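Folylpolyglutamate synthase (FolC) (Helicobacter pylori, PDB 6K8C) probably catalyses the ATP-dependent addition of glutamate to dihydropteroate and to tetrahydrofolates, giving dihydrofolate and folylpolyglutamates. Local coordinates at residues F162-Y167 / I193-Q198; I217-E222 / L240-E245. One frame throughout, in Å; residues are numbered along the deposited sequence.

Overall arrangement
Both contacts lie in the larger, N-terminal part of the chain, at the edge of its mixed sheet where strands 159-162, 191-194 and 215-218 run parallel side by side. Contact 1 comes first: it closes a loop of 25 residues, including helix 177-185, by joining the end of strand 159-162 to the end of strand 191-194. Contact 2 follows in series and closes a shorter loop of 17 residues, holding helix 225-234, by setting the loop after strand 215-218 against the start of helix 241-254. Their centres are about 10 Å apart. Probable backbone hydrogen bonds link Ile-194 N to Ile-217 O and Val-219 N to Ile-194 O, and Ile-193 packs against Val-219.

Contact 1 (F162-Y167 / I193-Q198); sequences FTPIDY and IIAPQQ
Phe-162 and Ile-194 form the last parallel bridge between strands 159-162 and 191-194, with Phe-162 N donating to Ile-193 O (2.8 Å) and Ala-195 N to Phe-162 O (2.8 Å). Their side chains lie on the same face of the sheet: Phe-162 CB meets Ile-194 CG1 at 4.0 Å, while the phenyl ring turns toward Leu-185 and Met-188. Beyond the strands, the amide of Gln-197 takes over the pairing. With CG beside its own backbone N (chi1 -51°) and a bend at chi2 (-79°), the chain folds back to lay its amide along the backbone of 163-165. NE2 gives an almost straight bond to Thr-163 O (2.9 Å), in the plane of the amide but well above the plane of the accepting carbonyl. OE1 receives Ile-165 N on a lone pair at 3.0 Å and also a water, which donates to Ile-165 O as well and accepts from Gln-198 N. Bonds at both ends of the amide fix its rotation. On the face away from Phe-162 and Ile-194, Ala-195 CB packs on Pro-164 CD at 3.8 Å. Thr-163 OG1 bonds to Asn-56 O and Asp-166 N to Thr-55 OG1, tying the segment to the P-loop. Parallel strands 48-53, 159-162 and 191-194 thus stand side by side, with the P-loop at the C-terminal end of the first, as in the P-loop NTPase-like central domain of Mur ligases.

Contact 2 (I217-E222 / L240-E245); sequences IVVQNE and LAMNLE
In the alpha/beta layering of the Mur ligase central domain, the loop leaving edge strand 215-218 is met by the first turn of helix 241-254, chiefly through Met-242. Its CG stands opposite the backbone N (chi1 -175°), and bends at chi2 (64°) and chi3 (43°) curl the thioether across to the loop. The sulfur lies 4.0 Å from Val-219 CG1, the two side chains running past each other in opposite directions, and Gln-220 O is at a similar distance. The methyl group reaches further along the loop: CE sits 3.6 Å from Glu-222 N, and Asn-221 OD1 approaches it at 4.1 Å with the asparagine side chain roughly perpendicular to the methionine. The methyl group thus lies against the inverse gamma turn centred on Asn-221. One helical turn on, Glu-245 brings its CG to 3.7 Å from Glu-222 O. Its OE2 accepts a hydrogen bond from Ser-224 N, further along the same loop, just before helix 225-234. Between segments 217-222 and 240-245 the contact is van der Waals, at the protein surface; the hydrogen bond to Ser-224 adds a polar tie to the same loop. Val-219 also touches Val-246 of the same helix and Ile-193 of strand 191-194, Met-242 extends to Pro-196 and Ile-223, and Glu-245 leans on Val-227 of helix 225-234.

Contact 1 (F162-Y167 / I193-Q198)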
loop_
_atom_site.group_PDB
_atom_site.type_symbol
_atom_site.label_atom_id
_atom_site.label_comp_id
_atom_site.label_asym_id
_atom_site.label_seq_id
_atom_site.Cartn_x
_atom_site.Cartn_y
_atom_site.Cartn_z
ATOM N N PHE A 162 -1.911 -7.116 11.496
ATOM C CA PHE A 162 -2.563 -5.834 11.725
ATOM C C PHE A 162 -1.489 -4.768 11.877
ATOM O O PHE A 162 -0.825 -4.691 12.915
ATOM C CB PHE A 162 -3.480 -5.896 12.946
ATOM C CG PHE A 162 -4.693 -6.762 12.732
ATOM C CD1 PHE A 162 -5.745 -6.316 11.946
ATOM C CD2 PHE A 162 -4.772 -8.021 13.300
ATOM C CE1 PHE A 162 -6.867 -7.115 11.734
ATOM C CE2 PHE A 162 -5.887 -8.823 13.098
ATOM C CZ PHE A 162 -6.937 -8.367 12.307
ATOM N N THR A 163 -1.316 -3.960 10.835
ATOM C CA THR A 163 -0.427 -2.806 10.880
ATOM C C THR A 163 -1.113 -1.693 11.675
ATOM O O THR A 163 -2.267 -1.840 12.088
ATOM C CB THR A 163 -0.057 -2.397 9.451
ATOM O OG1 THR A 163 -1.162 -1.743 8.818
ATOM C CG2 THR A 163 0.340 -3.618 8.635
ATOM N N PRO A 164 -0.420 -0.585 11.960
ATOM C CA PRO A 164 -1.030 0.454 12.810
ATOM C C PRO A 164 -2.324 1.012 12.225
ATOM O O PRO A 164 -2.411 1.317 11.033
ATOM C CB PRO A 164 0.063 1.525 12.886
ATOM C CG PRO A 164 1.331 0.732 12.812
ATOM C CD PRO A 164 1.022 -0.333 11.769
ATOM N N ILE A 165 -3.330 1.150 13.091
ATOM C CA ILE A 165 -4.675 1.580 12.718
ATOM C C ILE A 165 -4.892 3.004 13.214
ATOM O O ILE A 165 -4.591 3.320 14.373
ATOM C CB ILE A 165 -5.742 0.636 13.298
ATOM C CG1 ILE A 165 -5.601 -0.766 12.698
ATOM C CG2 ILE A 165 -7.140 1.182 13.056
ATOM C CD1 ILE A 165 -6.202 -1.855 13.566
ATOM N N ASP A 166 -5.439 3.854 12.347
ATOM C CA ASP A 166 -5.641 5.260 12.661
ATOM C C ASP A 166 -6.848 5.766 11.877
ATOM O O ASP A 166 -7.537 5.002 11.194
ATOM C CB ASP A 166 -4.377 6.069 12.351
ATOM C CG ASP A 166 -4.214 7.275 13.257
ATOM O OD1 ASP A 166 -5.219 7.714 13.854
ATOM O OD2 ASP A 166 -3.077 7.778 13.377
ATOM N N TYR A 167 -7.102 7.068 11.982
ATOM C CA TYR A 167 -8.222 7.692 11.280
ATOM C C TYR A 167 -8.001 7.707 9.772
ATOM O O TYR A 167 -6.888 7.931 9.301
ATOM C CB TYR A 167 -8.445 9.117 11.790
ATOM C CG TYR A 167 -9.004 9.175 13.192
ATOM C CD1 TYR A 167 -10.345 8.903 13.436
ATOM C CD2 TYR A 167 -8.192 9.492 14.272
ATOM C CE1 TYR A 167 -10.862 8.952 14.717
ATOM C CE2 TYR A 167 -8.700 9.542 15.559
ATOM C CZ TYR A 167 -10.037 9.271 15.776
ATOM O OH TYR A 167 -10.549 9.320 17.053
ATOM N N ILE A 193 -0.842 -11.364 14.049
ATOM C CA ILE A 193 0.228 -10.517 14.554
ATOM C C ILE A 193 -0.288 -9.090 14.562
ATOM O O ILE A 193 -0.951 -8.664 13.611
ATOM C CB ILE A 193 1.484 -10.655 13.676
ATOM C CG1 ILE A 193 2.081 -12.049 13.858
ATOM C CG2 ILE A 193 2.519 -9.578 14.006
ATOM C CD1 ILE A 193 2.372 -12.708 12.575
ATOM N N ILE A 194 -0.013 -8.347 15.631
ATOM C CA ILE A 194 -0.470 -6.965 15.709
ATOM C C ILE A 194 0.728 -6.063 15.979
ATOM O O ILE A 194 1.456 -6.261 16.959
ATOM C CB ILE A 194 -1.583 -6.772 16.763
ATOM C CG1 ILE A 194 -2.135 -5.348 16.704
ATOM C CG2 ILE A 194 -1.138 -7.136 18.166
ATOM C CD1 ILE A 194 -3.607 -5.254 17.076
ATOM N N ALA A 195 0.945 -5.091 15.086
ATOM C CA ALA A 195 1.951 -4.057 15.280
ATOM C C ALA A 195 1.567 -3.172 16.467
ATOM O O ALA A 195 0.414 -3.188 16.909
ATOM C CB ALA A 195 2.079 -3.215 14.007
ATOM N N PRO A 196 2.513 -2.396 17.007
ATOM C CA PRO A 196 2.167 -1.473 18.101
ATOM C C PRO A 196 1.041 -0.533 17.689
ATOM O O PRO A 196 1.056 0.046 16.599
ATOM C CB PRO A 196 3.479 -0.721 18.362
ATOM C CG PRO A 196 4.541 -1.674 17.917
ATOM C CD PRO A 196 3.960 -2.376 16.717
ATOM N N GLN A 197 0.043 -0.414 18.562
ATOM C CA GLN A 197 -1.188 0.313 18.280
ATOM C C GLN A 197 -1.433 1.354 19.363
ATOM O O GLN A 197 -0.765 1.382 20.398
ATOM C CB GLN A 197 -2.404 -0.626 18.221
ATOM C CG GLN A 197 -2.253 -1.831 17.313
ATOM C CD GLN A 197 -2.457 -1.481 15.860
ATOM O OE1 GLN A 197 -3.099 -0.484 15.542
ATOM N NE2 GLN A 197 -1.901 -2.294 14.967
ATOM N N GLN A 198 -2.432 2.199 19.123
ATOM C CA GLN A 198 -2.958 3.036 20.186
ATOM C C GLN A 198 -3.693 2.174 21.212
ATOM O O GLN A 198 -4.153 1.067 20.916
ATOM C CB GLN A 198 -3.888 4.104 19.615
ATOM C CG GLN A 198 -3.166 5.171 18.816
ATOM C CD GLN A 198 -4.117 6.171 18.193
ATOM O OE1 GLN A 198 -4.871 6.845 18.894
ATOM N NE2 GLN A 198 -4.091 6.269 16.868
HETATM O O HOH W 1 -3.686 2.058 16.561
#

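Contact 2 (I217-E222 / L240-E245)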
loop_
_atom_site.group_PDB
_atom_site.type_symbol
_atom_site.label_atom_id
_atom_site.label_comp_id
_atom_site.label_asym_id
_atom_site.label_seq_id
_atom_site.Cartn_x
_atom_site.Cartn_y
_atom_site.Cartn_z
ATOM N N ILE A 217 -0.544 -12.241 18.597
ATOM C CA ILE A 217 0.881 -12.073 18.859
ATOM C C ILE A 217 1.179 -10.582 18.827
ATOM O O ILE A 217 1.149 -9.957 17.764
ATOM C CB ILE A 217 1.743 -12.835 17.846
ATOM C CG1 ILE A 217 1.509 -14.343 17.968
ATOM C CG2 ILE A 217 3.218 -12.518 18.054
ATOM C CD1 ILE A 217 1.994 -15.123 16.755
ATOM N N VAL A 218 1.485 -10.008 19.983
ATOM C CA VAL A 218 1.686 -8.569 20.104
ATOM C C VAL A 218 3.157 -8.260 19.856
ATOM O O VAL A 218 4.033 -8.743 20.578
ATOM C CB VAL A 218 1.233 -8.065 21.482
ATOM C CG1 VAL A 218 1.430 -6.567 21.596
ATOM C CG2 VAL A 218 -0.230 -8.440 21.721
ATOM N N VAL A 219 3.430 -7.455 18.835
ATOM C CA VAL A 219 4.806 -7.095 18.506
ATOM C C VAL A 219 5.307 -6.077 19.518
ATOM O O VAL A 219 4.671 -5.039 19.737
ATOM C CB VAL A 219 4.898 -6.546 17.075
ATOM C CG1 VAL A 219 6.293 -6.016 16.811
ATOM C CG2 VAL A 219 4.548 -7.637 16.072
ATOM N N GLN A 220 6.444 -6.377 20.141
ATOM C CA GLN A 220 7.054 -5.451 21.087
ATOM C C GLN A 220 7.463 -4.160 20.392
ATOM O O GLN A 220 7.927 -4.169 19.246
ATOM C CB GLN A 220 8.281 -6.090 21.733
ATOM C CG GLN A 220 7.975 -7.146 22.773
ATOM C CD GLN A 220 9.053 -7.210 23.840
ATOM O OE1 GLN A 220 10.234 -7.397 23.533
ATOM N NE2 GLN A 220 8.655 -7.043 25.097
ATOM N N ASN A 221 7.301 -3.040 21.099
ATOM C CA ASN A 221 7.705 -1.734 20.581
ATOM C C ASN A 221 9.216 -1.617 20.761
ATOM O O ASN A 221 9.727 -0.999 21.699
ATOM C CB ASN A 221 6.947 -0.613 21.286
ATOM C CG ASN A 221 7.141 0.734 20.613
ATOM O OD1 ASN A 221 8.156 0.974 19.956
ATOM N ND2 ASN A 221 6.164 1.616 20.765
ATOM N N GLU A 222 9.941 -2.218 19.820
ATOM C CA GLU A 222 11.364 -2.486 19.992
ATOM C C GLU A 222 11.967 -2.810 18.632
ATOM O O GLU A 222 11.424 -3.646 17.906
ATOM C CB GLU A 222 11.558 -3.657 20.963
ATOM C CG GLU A 222 12.949 -4.239 21.004
ATOM C CD GLU A 222 13.823 -3.573 22.047
ATOM O OE1 GLU A 222 13.550 -2.406 22.402
ATOM O OE2 GLU A 222 14.780 -4.220 22.522
ATOM N N LEU A 240 9.408 2.876 7.947
ATOM C CA LEU A 240 9.512 2.700 9.390
ATOM C C LEU A 240 10.154 1.362 9.720
ATOM O O LEU A 240 9.755 0.320 9.191
ATOM C CB LEU A 240 8.130 2.782 10.038
ATOM C CG LEU A 240 7.565 4.156 10.393
ATOM C CD1 LEU A 240 6.121 4.027 10.862
ATOM C CD2 LEU A 240 8.423 4.828 11.455
ATOM N N ALA A 241 11.151 1.393 10.606
ATOM C CA ALA A 241 11.819 0.159 11.004
ATOM C C ALA A 241 10.832 -0.836 11.602
ATOM O O ALA A 241 10.963 -2.046 11.394
ATOM C CB ALA A 241 12.946 0.467 11.995
ATOM N N MET A 242 9.822 -0.343 12.325
ATOM C CA MET A 242 8.844 -1.242 12.938
ATOM C C MET A 242 8.092 -2.063 11.893
ATOM O O MET A 242 7.669 -3.194 12.176
ATOM C CB MET A 242 7.864 -0.441 13.794
ATOM C CG MET A 242 6.873 -1.295 14.586
ATOM S SD MET A 242 7.633 -2.373 15.829
ATOM C CE MET A 242 8.829 -1.277 16.541
ATOM N N ASN A 243 7.930 -1.529 10.681
ATOM C CA ASN A 243 7.266 -2.298 9.630
ATOM C C ASN A 243 8.044 -3.565 9.311
ATOM O O ASN A 243 7.451 -4.636 9.122
ATOM C CB ASN A 243 7.078 -1.435 8.381
ATOM C CG ASN A 243 6.042 -0.340 8.583
ATOM O OD1 ASN A 243 5.256 -0.388 9.522
ATOM N ND2 ASN A 243 6.037 0.648 7.696
ATOM N N LEU A 244 9.377 -3.475 9.277
ATOM C CA LEU A 244 10.184 -4.667 9.050
ATOM C C LEU A 244 10.158 -5.596 10.258
ATOM O O LEU A 244 10.168 -6.823 10.097
ATOM C CB LEU A 244 11.624 -4.280 8.698
ATOM C CG LEU A 244 12.617 -5.433 8.459
ATOM C CD1 LEU A 244 12.183 -6.395 7.325
ATOM C CD2 LEU A 244 14.009 -4.886 8.178
ATOM N N GLU A 245 10.150 -5.038 11.478
ATOM C CA GLU A 245 10.051 -5.890 12.663
ATOM C C GLU A 245 8.766 -6.705 12.642
ATOM O O GLU A 245 8.769 -7.892 12.991
ATOM C CB GLU A 245 10.116 -5.053 13.944
ATOM C CG GLU A 245 11.495 -4.531 14.293
ATOM C CD GLU A 245 12.444 -5.617 14.776
ATOM O OE1 GLU A 245 11.999 -6.762 15.014
ATOM O OE2 GLU A 245 13.644 -5.313 14.931
#